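Local atomic coordinates of ribonucleoside triphosphate reductase (Lactobacillus leichmannii, PDB entry 1L1L), a protein that reduces ribonucleoside triphosphates to the 2'-deoxy forms with adenosylcobalamin (coenzyme B12) as cofactor, working as an allosterically regulated monomer. Residues Y31-A36 and Q573-Q578; V146-S151 and W457-E462; V450-Y455 and L536-S541; T483-R488 and I515-Q520. All blocks are in the same frame, centred on the assembly; numbering follows the deposited sequence.

Contact 1: Y31-A36 and Q573-Q578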
# COMPACT_ATOMS: atom_id res chain seq x y z
N TYR A 31 -10.37 14.52 -0.03
CA TYR A 31 -10.51 14.24 -1.45
C TYR A 31 -9.86 15.32 -2.31
O TYR A 31 -9.10 15.01 -3.24
CB TYR A 31 -12.00 14.11 -1.82
CG TYR A 31 -12.24 14.41 -3.28
CD1 TYR A 31 -11.71 13.59 -4.29
CD2 TYR A 31 -12.93 15.57 -3.67
CE1 TYR A 31 -11.86 13.92 -5.65
CE2 TYR A 31 -13.08 15.90 -5.02
CZ TYR A 31 -12.55 15.08 -5.99
OH TYR A 31 -12.70 15.42 -7.32
N LYS A 32 -10.14 16.58 -2.00
CA LYS A 32 -9.62 17.70 -2.76
C LYS A 32 -8.11 17.82 -2.83
O LYS A 32 -7.56 18.22 -3.85
CB LYS A 32 -10.17 19.02 -2.19
CG LYS A 32 -11.64 19.19 -2.44
CD LYS A 32 -11.95 19.25 -3.94
CE LYS A 32 -11.45 20.54 -4.57
NZ LYS A 32 -11.89 20.64 -5.98
N ARG A 33 -7.43 17.47 -1.74
CA ARG A 33 -5.99 17.58 -1.74
C ARG A 33 -5.30 16.24 -2.00
O ARG A 33 -4.08 16.16 -1.91
CB ARG A 33 -5.53 18.16 -0.40
CG ARG A 33 -5.87 17.28 0.79
CD ARG A 33 -5.53 17.96 2.11
NE ARG A 33 -4.15 18.47 2.13
CZ ARG A 33 -3.46 18.70 3.24
NH1 ARG A 33 -4.01 18.46 4.43
NH2 ARG A 33 -2.22 19.16 3.17
N THR A 34 -6.07 15.21 -2.35
CA THR A 34 -5.48 13.89 -2.59
C THR A 34 -5.84 13.18 -3.89
O THR A 34 -4.98 12.57 -4.53
CB THR A 34 -5.84 12.90 -1.46
OG1 THR A 34 -5.71 13.55 -0.19
CG2 THR A 34 -4.92 11.68 -1.51
N TYR A 35 -7.11 13.23 -4.28
CA TYR A 35 -7.54 12.53 -5.49
C TYR A 35 -8.08 13.38 -6.62
O TYR A 35 -8.31 12.87 -7.72
CB TYR A 35 -8.58 11.47 -5.12
CG TYR A 35 -8.13 10.55 -4.03
CD1 TYR A 35 -8.80 10.51 -2.81
CD2 TYR A 35 -6.99 9.74 -4.18
CE1 TYR A 35 -8.37 9.70 -1.77
CE2 TYR A 35 -6.54 8.92 -3.15
CZ TYR A 35 -7.24 8.91 -1.94
OH TYR A 35 -6.83 8.11 -0.90
N ALA A 36 -8.28 14.68 -6.38
CA ALA A 36 -8.80 15.57 -7.41
C ALA A 36 -7.67 16.00 -8.34
O ALA A 36 -6.78 16.76 -7.95
CB ALA A 36 -9.45 16.80 -6.77
N GLN A 573 -9.85 16.42 15.63
CA GLN A 573 -8.81 15.91 14.75
C GLN A 573 -8.20 17.07 14.00
O GLN A 573 -8.91 17.90 13.44
CB GLN A 573 -9.37 14.88 13.78
CG GLN A 573 -9.71 13.57 14.46
CD GLN A 573 -9.54 12.37 13.55
OE1 GLN A 573 -8.48 12.19 12.96
NE2 GLN A 573 -10.58 11.55 13.45
N ARG A 574 -6.87 17.15 14.03
CA ARG A 574 -6.14 18.22 13.37
C ARG A 574 -5.56 17.79 12.02
O ARG A 574 -4.86 16.78 11.92
CB ARG A 574 -4.99 18.72 14.26
CG ARG A 574 -5.44 19.40 15.53
CD ARG A 574 -4.25 19.98 16.30
NE ARG A 574 -4.70 20.85 17.36
CZ ARG A 574 -5.21 20.43 18.51
NH1 ARG A 574 -5.33 19.13 18.74
NH2 ARG A 574 -5.63 21.31 19.41
N ILE A 575 -5.86 18.58 10.99
CA ILE A 575 -5.36 18.33 9.65
C ILE A 575 -4.41 19.46 9.33
O ILE A 575 -4.75 20.63 9.49
CB ILE A 575 -6.51 18.31 8.63
CG1 ILE A 575 -7.58 17.33 9.10
CG2 ILE A 575 -5.99 17.93 7.26
CD1 ILE A 575 -7.04 15.94 9.40
N ARG A 576 -3.20 19.12 8.89
CA ARG A 576 -2.19 20.12 8.59
C ARG A 576 -2.17 20.52 7.12
O ARG A 576 -2.21 19.67 6.22
CB ARG A 576 -0.81 19.60 9.03
CG ARG A 576 -0.87 19.06 10.46
CD ARG A 576 0.46 19.08 11.18
NE ARG A 576 1.50 18.39 10.44
CZ ARG A 576 2.70 18.11 10.94
NH1 ARG A 576 3.61 17.48 10.20
NH2 ARG A 576 2.99 18.45 12.19
N PHE A 577 -2.11 21.83 6.90
CA PHE A 577 -2.10 22.43 5.57
C PHE A 577 -0.94 23.40 5.41
O PHE A 577 -0.55 24.07 6.36
CB PHE A 577 -3.37 23.26 5.31
CG PHE A 577 -4.65 22.48 5.31
CD1 PHE A 577 -5.29 22.16 6.50
CD2 PHE A 577 -5.20 22.04 4.11
CE1 PHE A 577 -6.46 21.41 6.51
CE2 PHE A 577 -6.38 21.29 4.10
CZ PHE A 577 -7.01 20.97 5.30
N GLN A 578 -0.43 23.49 4.19
CA GLN A 578 0.61 24.46 3.87
C GLN A 578 -0.11 25.80 4.01
O GLN A 578 -1.29 25.91 3.65
CB GLN A 578 1.10 24.28 2.43
CG GLN A 578 2.50 23.66 2.32
CD GLN A 578 2.81 23.13 0.93
OE1 GLN A 578 3.98 22.87 0.60
NE2 GLN A 578 1.78 22.93 0.11
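The guanidinium of R33 lies flat on the ring of F577 in an off-centre cation-pi stack, the planes 13° apart. It joins the end of helix 27-32 to the antiparallel strand 570-578. R33 CZ sits 4.4 Å from the centroid of the F577 ring, displaced toward the rim on the side of CD2 and CE2, and R33 NH1 comes within 3.7 Å of F577 CE2. While one face of the guanidinium is spent on the ring, its edge is turned to the strand backbone. NH1 and NH2 both donate end-on to one carbonyl oxygen, R33 NH1 to R576 O at 2.8 Å and R33 NH2 to R576 O at 3.1 Å. R576 O lies near the guanidinium plane; from the carbonyl's side, NH2 is in its plane and NH1 stands above it. Stack and fork together fix the tilt and the rotation of the group. R33 leaves the helix with CG between its backbone N and carbonyl carbon (chi1 63°), and a bend at chi3 turns the head onto the strand. The R576 side chain leads away to a salt bridge with D597, while its carbonyl accepts from R33. F577 also packs against L583, L584 and L587 of helix 583-589. At the guanidinium edge, I575 CG2 rests 3.5 Å from R33 NH1.

Contact 2: V146-S151 and W457-E462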
# COMPACT_ATOMS: atom_id res chain seq x y z
N VAL A 146 21.62 -11.25 -11.33
CA VAL A 146 21.52 -10.86 -9.93
C VAL A 146 20.70 -9.59 -9.75
O VAL A 146 20.05 -9.40 -8.73
CB VAL A 146 22.91 -10.63 -9.33
CG1 VAL A 146 22.78 -10.09 -7.92
CG2 VAL A 146 23.70 -11.93 -9.34
N SER A 147 20.72 -8.73 -10.77
CA SER A 147 20.02 -7.45 -10.73
C SER A 147 18.51 -7.51 -10.95
O SER A 147 17.80 -6.58 -10.59
CB SER A 147 20.62 -6.51 -11.78
OG SER A 147 20.32 -6.99 -13.08
N MET A 148 18.01 -8.60 -11.53
CA MET A 148 16.58 -8.70 -11.81
C MET A 148 15.61 -8.31 -10.68
O MET A 148 14.83 -7.37 -10.83
CB MET A 148 16.25 -10.10 -12.33
CG MET A 148 14.82 -10.25 -12.88
SD MET A 148 13.53 -10.19 -11.59
CE MET A 148 12.04 -10.59 -12.56
N PRO A 149 15.64 -9.01 -9.53
CA PRO A 149 14.72 -8.66 -8.44
C PRO A 149 14.82 -7.22 -7.96
O PRO A 149 13.83 -6.65 -7.50
CB PRO A 149 15.08 -9.66 -7.34
CG PRO A 149 16.55 -9.92 -7.60
CD PRO A 149 16.59 -10.06 -9.10
N PHE A 150 16.01 -6.64 -8.06
CA PHE A 150 16.21 -5.27 -7.63
C PHE A 150 15.62 -4.32 -8.65
O PHE A 150 15.13 -3.24 -8.30
CB PHE A 150 17.70 -4.96 -7.46
CG PHE A 150 18.39 -5.83 -6.45
CD1 PHE A 150 18.25 -5.56 -5.08
CD2 PHE A 150 19.14 -6.92 -6.85
CE1 PHE A 150 18.86 -6.38 -4.13
CE2 PHE A 150 19.76 -7.75 -5.90
CZ PHE A 150 19.61 -7.48 -4.54
N SER A 151 15.70 -4.71 -9.92
CA SER A 151 15.15 -3.89 -11.00
C SER A 151 13.63 -3.87 -10.89
O SER A 151 13.00 -2.83 -11.13
CB SER A 151 15.56 -4.46 -12.36
OG SER A 151 16.95 -4.30 -12.57
N TRP A 457 5.95 -6.66 -16.64
CA TRP A 457 6.81 -7.81 -16.39
C TRP A 457 6.20 -9.15 -16.74
O TRP A 457 5.05 -9.44 -16.40
CB TRP A 457 7.26 -7.83 -14.93
CG TRP A 457 8.05 -6.63 -14.57
CD1 TRP A 457 7.57 -5.40 -14.25
CD2 TRP A 457 9.47 -6.53 -14.56
NE1 TRP A 457 8.60 -4.53 -14.04
CE2 TRP A 457 9.79 -5.20 -14.22
CE3 TRP A 457 10.52 -7.43 -14.80
CZ2 TRP A 457 11.10 -4.74 -14.11
CZ3 TRP A 457 11.83 -6.97 -14.70
CH2 TRP A 457 12.10 -5.64 -14.35
N GLU A 458 7.00 -9.97 -17.41
CA GLU A 458 6.54 -11.28 -17.82
C GLU A 458 6.05 -12.10 -16.64
O GLU A 458 4.98 -12.69 -16.69
CB GLU A 458 7.65 -12.05 -18.52
CG GLU A 458 7.17 -13.40 -19.05
CD GLU A 458 8.29 -14.23 -19.63
OE1 GLU A 458 9.16 -14.69 -18.86
OE2 GLU A 458 8.30 -14.42 -20.87
N ILE A 459 6.85 -12.15 -15.58
CA ILE A 459 6.49 -12.93 -14.41
C ILE A 459 5.15 -12.51 -13.80
O ILE A 459 4.41 -13.34 -13.27
CB ILE A 459 7.59 -12.86 -13.34
CG1 ILE A 459 7.27 -13.83 -12.21
CG2 ILE A 459 7.74 -11.42 -12.82
CD1 ILE A 459 8.37 -13.95 -11.17
N SER A 460 4.83 -11.22 -13.88
CA SER A 460 3.57 -10.72 -13.34
C SER A 460 2.41 -11.19 -14.23
O SER A 460 1.37 -11.65 -13.73
CB SER A 460 3.58 -9.19 -13.26
OG SER A 460 4.63 -8.72 -12.43
N ARG A 461 2.58 -11.07 -15.54
CA ARG A 461 1.55 -11.49 -16.48
C ARG A 461 1.20 -12.96 -16.28
O ARG A 461 0.02 -13.33 -16.18
CB ARG A 461 2.00 -11.27 -17.93
CG ARG A 461 2.11 -9.80 -18.35
CD ARG A 461 2.18 -9.64 -19.88
NE ARG A 461 3.40 -10.18 -20.46
CZ ARG A 461 4.48 -9.46 -20.74
NH1 ARG A 461 4.50 -8.15 -20.51
NH2 ARG A 461 5.56 -10.04 -21.27
N GLU A 462 2.22 -13.80 -16.19
CA GLU A 462 2.02 -15.23 -16.02
C GLU A 462 1.31 -15.59 -14.72
O GLU A 462 0.32 -16.31 -14.73
CB GLU A 462 3.36 -15.95 -16.10
CG GLU A 462 4.28 -15.38 -17.17
CD GLU A 462 5.10 -16.42 -17.90
OE1 GLU A 462 5.57 -17.39 -17.26
OE2 GLU A 462 5.28 -16.26 -19.13
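The indole of W457 presents its six-membered ring to the segment 146-151, meeting both S151 O and M148 CE obliquely, neither squarely over a face nor in the ring plane. This is helix-end packing: W457 is the N-cap residue of helix 458-467, and its partners lie near the start of helix 148-158. S151 is reached by the far corner of the indole, W457 CZ2 standing 4.0 Å from S151 O and W457 CH2 4.2 Å from S151 CB. M148 comes to the CE3 side of the six-membered ring, its CE 4.2 Å from W457 CE3, and the two side chains run antiparallel alongside one another. The CB bond of M148 points neither toward nor away from the other segment; with CG anti to the backbone N (chi1 -170°) and a bend at chi2, the chain then carries its methyl across to the other helix. On the opposite edge of the indole from CE3, NE1 donates to D155, one turn beyond S151 on the same helix, which limits how the ring can swing; F152 meets W457 edge-to-face. S151 OG is hydrogen-bonded with Y129 OH and also lies 3.1 Å from S147 O; it is CB, not OG, that touches the indole. The contact is buried and made by van der Waals packing, and M148 CE completes it by also touching the helix beyond the cap, 4.4 Å from I459 CG2.

Contact 3: V450-Y455 and L536-S541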
# COMPACT_ATOMS: atom_id res chain seq x y z
N VAL A 450 -9.43 -5.30 -13.37
CA VAL A 450 -8.08 -4.77 -13.26
C VAL A 450 -7.07 -5.83 -13.71
O VAL A 450 -6.04 -5.51 -14.30
CB VAL A 450 -7.79 -4.33 -11.80
CG1 VAL A 450 -6.32 -3.98 -11.63
CG2 VAL A 450 -8.64 -3.13 -11.44
N THR A 451 -7.36 -7.11 -13.45
CA THR A 451 -6.44 -8.18 -13.83
C THR A 451 -6.23 -8.32 -15.34
O THR A 451 -5.40 -9.12 -15.78
CB THR A 451 -6.88 -9.55 -13.27
OG1 THR A 451 -8.04 -10.02 -13.98
CG2 THR A 451 -7.21 -9.44 -11.80
N PHE A 452 -6.99 -7.57 -16.14
CA PHE A 452 -6.81 -7.64 -17.59
C PHE A 452 -6.09 -6.40 -18.11
O PHE A 452 -5.95 -6.21 -19.33
CB PHE A 452 -8.16 -7.79 -18.31
CG PHE A 452 -8.79 -9.15 -18.15
CD1 PHE A 452 -9.55 -9.45 -17.03
CD2 PHE A 452 -8.60 -10.14 -19.11
CE1 PHE A 452 -10.12 -10.71 -16.86
CE2 PHE A 452 -9.16 -11.41 -18.95
CZ PHE A 452 -9.92 -11.69 -17.83
N SER A 453 -5.62 -5.55 -17.20
CA SER A 453 -4.89 -4.35 -17.59
C SER A 453 -3.49 -4.72 -18.09
O SER A 453 -3.06 -5.86 -17.94
CB SER A 453 -4.79 -3.37 -16.41
OG SER A 453 -4.25 -4.01 -15.26
N PRO A 454 -2.76 -3.77 -18.70
CA PRO A 454 -1.41 -4.04 -19.21
C PRO A 454 -0.37 -4.16 -18.09
O PRO A 454 -0.30 -3.30 -17.21
CB PRO A 454 -1.13 -2.82 -20.10
CG PRO A 454 -2.49 -2.27 -20.43
CD PRO A 454 -3.21 -2.43 -19.12
N TYR A 455 0.43 -5.22 -18.13
CA TYR A 455 1.50 -5.41 -17.13
C TYR A 455 2.84 -5.50 -17.84
O TYR A 455 2.98 -6.23 -18.82
CB TYR A 455 1.26 -6.67 -16.30
CG TYR A 455 0.10 -6.56 -15.34
CD1 TYR A 455 -1.17 -7.01 -15.69
CD2 TYR A 455 0.26 -5.98 -14.07
CE1 TYR A 455 -2.25 -6.90 -14.81
CE2 TYR A 455 -0.82 -5.85 -13.19
CZ TYR A 455 -2.08 -6.32 -13.57
OH TYR A 455 -3.18 -6.20 -12.73
N LEU A 536 -16.30 -14.48 -18.83
CA LEU A 536 -15.06 -14.02 -19.46
C LEU A 536 -14.21 -15.18 -19.97
O LEU A 536 -13.40 -15.01 -20.88
CB LEU A 536 -14.24 -13.20 -18.46
CG LEU A 536 -14.89 -11.89 -18.01
CD1 LEU A 536 -13.93 -11.15 -17.09
CD2 LEU A 536 -15.22 -11.04 -19.22
N GLY A 537 -14.41 -16.35 -19.37
CA GLY A 537 -13.65 -17.52 -19.78
C GLY A 537 -12.24 -17.57 -19.22
O GLY A 537 -11.36 -18.20 -19.82
N CYS A 538 -12.00 -16.91 -18.09
CA CYS A 538 -10.67 -16.90 -17.47
C CYS A 538 -10.70 -17.76 -16.21
O CYS A 538 -11.73 -18.33 -15.86
CB CYS A 538 -10.28 -15.48 -17.06
SG CYS A 538 -11.26 -14.84 -15.68
N ASN A 539 -9.56 -17.84 -15.52
CA ASN A 539 -9.47 -18.62 -14.30
C ASN A 539 -10.19 -17.90 -13.17
O ASN A 539 -10.30 -16.68 -13.17
CB ASN A 539 -8.01 -18.82 -13.91
CG ASN A 539 -7.27 -19.68 -14.89
OD1 ASN A 539 -7.61 -20.85 -15.07
ND2 ASN A 539 -6.25 -19.12 -15.54
N GLU A 540 -10.70 -18.67 -12.21
CA GLU A 540 -11.40 -18.09 -11.07
C GLU A 540 -10.32 -17.59 -10.12
O GLU A 540 -9.24 -18.17 -10.06
CB GLU A 540 -12.26 -19.15 -10.38
CG GLU A 540 -13.18 -19.90 -11.34
CD GLU A 540 -14.23 -20.74 -10.62
OE1 GLU A 540 -13.90 -21.36 -9.59
OE2 GLU A 540 -15.38 -20.79 -11.11
N SER A 541 -10.60 -16.51 -9.40
CA SER A 541 -9.64 -15.93 -8.45
C SER A 541 -9.17 -16.95 -7.41
O SER A 541 -9.99 -17.56 -6.72
CB SER A 541 -10.28 -14.74 -7.74
OG SER A 541 -10.62 -13.73 -8.67
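F452 holds CG anti to its carbonyl carbon (chi1 -72°), which sends the ring out of the 450-455 turn toward L536 and C538. On the other side the backbone directs C538 CB toward the ring, and a chi1 of 70°, with SG between the backbone N and the carbonyl carbon, places the sulfur beside F452 CZ. The CE1-CZ end of the phenyl does the touching: F452 CZ is 3.9 Å from C538 CB, which lies near the ring plane, and F452 CE1 is 3.8 Å from L536 CD1, which comes in obliquely. The sulfur makes an edge-on Cys sulfur-aromatic contact, with C538 SG 5.3 Å from the F452 ring centroid and 80° off the ring normal. F452 sits in a type I beta turn, V450 to S453, in which V450 O accepts from both S453 N and S453 OG. L536 and C538 flank a helix C-terminus: G537, between them in sequence and with positive phi, is the C-prime residue of the Schellman motif that ends helix 512-536, and both neighbours point toward F452. R468 adds a cation-pi interaction to F452. The contact thus lies at the surface, where the turn between helices 436-450 and 458-467 meets the link from helix 512-536 to strand 545-546.

Contact 4: T483-R488 and I515-Q520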
# COMPACT_ATOMS: atom_id res chain seq x y z
N THR A 483 -22.86 -1.15 15.68
CA THR A 483 -24.18 -0.67 15.35
C THR A 483 -25.13 -1.84 15.20
O THR A 483 -26.09 -1.99 15.97
CB THR A 483 -24.15 0.13 14.03
OG1 THR A 483 -23.25 1.23 14.18
CG2 THR A 483 -25.54 0.66 13.67
N ARG A 484 -24.83 -2.69 14.23
CA ARG A 484 -25.66 -3.85 13.93
C ARG A 484 -25.76 -4.93 15.01
O ARG A 484 -26.72 -5.70 15.02
CB ARG A 484 -25.19 -4.46 12.61
CG ARG A 484 -26.29 -5.11 11.82
CD ARG A 484 -25.88 -5.30 10.37
NE ARG A 484 -26.91 -6.00 9.60
CZ ARG A 484 -26.73 -6.45 8.36
NH1 ARG A 484 -25.57 -6.28 7.75
NH2 ARG A 484 -27.71 -7.10 7.74
N LEU A 485 -24.80 -4.99 15.92
CA LEU A 485 -24.83 -6.01 16.97
C LEU A 485 -25.07 -5.44 18.37
O LEU A 485 -25.59 -6.13 19.25
CB LEU A 485 -23.51 -6.79 16.99
CG LEU A 485 -23.07 -7.61 15.78
CD1 LEU A 485 -21.69 -8.20 16.05
CD2 LEU A 485 -24.07 -8.71 15.49
N GLY A 486 -24.69 -4.19 18.57
CA GLY A 486 -24.85 -3.56 19.87
C GLY A 486 -23.63 -3.80 20.73
O GLY A 486 -23.48 -3.19 21.79
N ASN A 487 -22.75 -4.69 20.28
CA ASN A 487 -21.54 -5.01 21.03
C ASN A 487 -20.41 -5.40 20.08
O ASN A 487 -20.60 -5.49 18.87
CB ASN A 487 -21.80 -6.17 22.00
CG ASN A 487 -22.36 -7.39 21.29
OD1 ASN A 487 -23.52 -7.41 20.87
ND2 ASN A 487 -21.54 -8.43 21.15
N ARG A 488 -19.23 -5.65 20.64
CA ARG A 488 -18.07 -6.03 19.84
C ARG A 488 -18.05 -7.53 19.55
O ARG A 488 -18.43 -8.34 20.41
CB ARG A 488 -16.79 -5.60 20.56
CG ARG A 488 -16.75 -4.10 20.84
CD ARG A 488 -15.39 -3.66 21.32
NE ARG A 488 -14.99 -4.34 22.55
CZ ARG A 488 -15.50 -4.09 23.75
NH1 ARG A 488 -16.43 -3.15 23.89
NH2 ARG A 488 -15.07 -4.76 24.80
N ILE A 515 -20.65 -14.05 12.52
CA ILE A 515 -20.20 -15.11 11.62
C ILE A 515 -21.08 -15.19 10.37
O ILE A 515 -20.58 -15.24 9.24
CB ILE A 515 -20.23 -16.48 12.33
CG1 ILE A 515 -19.23 -16.48 13.48
CG2 ILE A 515 -19.93 -17.59 11.34
CD1 ILE A 515 -19.28 -17.73 14.33
N LYS A 516 -22.39 -15.19 10.58
CA LYS A 516 -23.32 -15.28 9.47
C LYS A 516 -23.23 -14.09 8.51
O LYS A 516 -23.16 -14.27 7.30
CB LYS A 516 -24.76 -15.41 9.97
CG LYS A 516 -25.75 -15.74 8.87
CD LYS A 516 -25.31 -17.01 8.14
CE LYS A 516 -26.13 -17.26 6.89
NZ LYS A 516 -25.65 -18.48 6.17
N MET A 517 -23.23 -12.88 9.06
CA MET A 517 -23.16 -11.71 8.20
C MET A 517 -21.87 -11.64 7.37
O MET A 517 -21.92 -11.28 6.19
CB MET A 517 -23.39 -10.42 9.00
CG MET A 517 -22.82 -10.36 10.41
SD MET A 517 -23.79 -9.24 11.50
CE MET A 517 -23.31 -7.64 10.91
N VAL A 518 -20.72 -11.99 7.95
CA VAL A 518 -19.49 -11.93 7.16
C VAL A 518 -19.40 -13.12 6.21
O VAL A 518 -18.91 -12.99 5.09
CB VAL A 518 -18.21 -11.87 8.04
CG1 VAL A 518 -18.28 -10.66 8.96
CG2 VAL A 518 -18.04 -13.15 8.82
N ASP A 519 -19.91 -14.27 6.65
CA ASP A 519 -19.88 -15.47 5.81
C ASP A 519 -20.72 -15.30 4.53
O ASP A 519 -20.34 -15.79 3.47
CB ASP A 519 -20.38 -16.67 6.61
CG ASP A 519 -20.36 -17.95 5.80
OD1 ASP A 519 -19.26 -18.39 5.39
OD2 ASP A 519 -21.44 -18.52 5.56
N GLN A 520 -21.86 -14.62 4.62
CA GLN A 520 -22.70 -14.43 3.44
C GLN A 520 -22.05 -13.49 2.44
O GLN A 520 -22.20 -13.64 1.23
CB GLN A 520 -24.07 -13.86 3.84
CG GLN A 520 -24.83 -14.72 4.81
CD GLN A 520 -26.24 -14.22 5.02
OE1 GLN A 520 -26.46 -13.04 5.33
NE2 GLN A 520 -27.21 -15.11 4.85
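M517 carries this contact from the second helix, its side chain reaching L485 and R484 at the end of helix 477-485. Along the segment, I515 comes first and faces another neighbour, packing on F637 and Y641 of helix 628-641. Two residues on, M517 points at helix 477-485, where it also packs on W480 and L481, and its thioether divides the work between two atoms. The sulfur takes the buried side: M517 SD lies 4.0 Å from L485 CD2, the two side chains crossing at a slant. The methyl takes the outer side, M517 CE coming within 3.5 Å of R484 CD and 4.0 Å of R484 CG. A bend at chi3 (-74°) turns CE aside from the line of the chain and onto the aliphatic part of R484. That arginine stretches out straight through its methylenes and heads the opposite way to the methionine, so the methyl lies alongside the arginine stem. The charged end of R484 forms a salt bridge with E430; M517 CE also approaches R484 NH1 obliquely, at 4.1 Å. Beyond L485, G486 takes up positive phi and the chain leaves the helix. The arrangement is plain helix-helix packing, apolar within and edged by an arginine, between two helices linked through strands 490-497 and 504-510.

From the N terminus, the end of helix 27-32 is joined to strand 570-578, so contact 1 closes the longest loop, 536 residues, and encloses the other three. Contact 2 opens next, at helix 148-158, and closes on helix 458-467. Contact 3 starts at 450-455, before that closure, and ends at 536-541 after it, so the two cross along the chain; it ties the turn after helix 436-450 to the end of helix 512-536. They also touch, R461 NH1 lying 3.0 Å from Y455 O in a probable hydrogen bond. Contact 4 is a short loop within contact 3, joining helices 477-485 and 512-536. Contacts 2 and 4 follow in series, on opposite sides of the chain's centre.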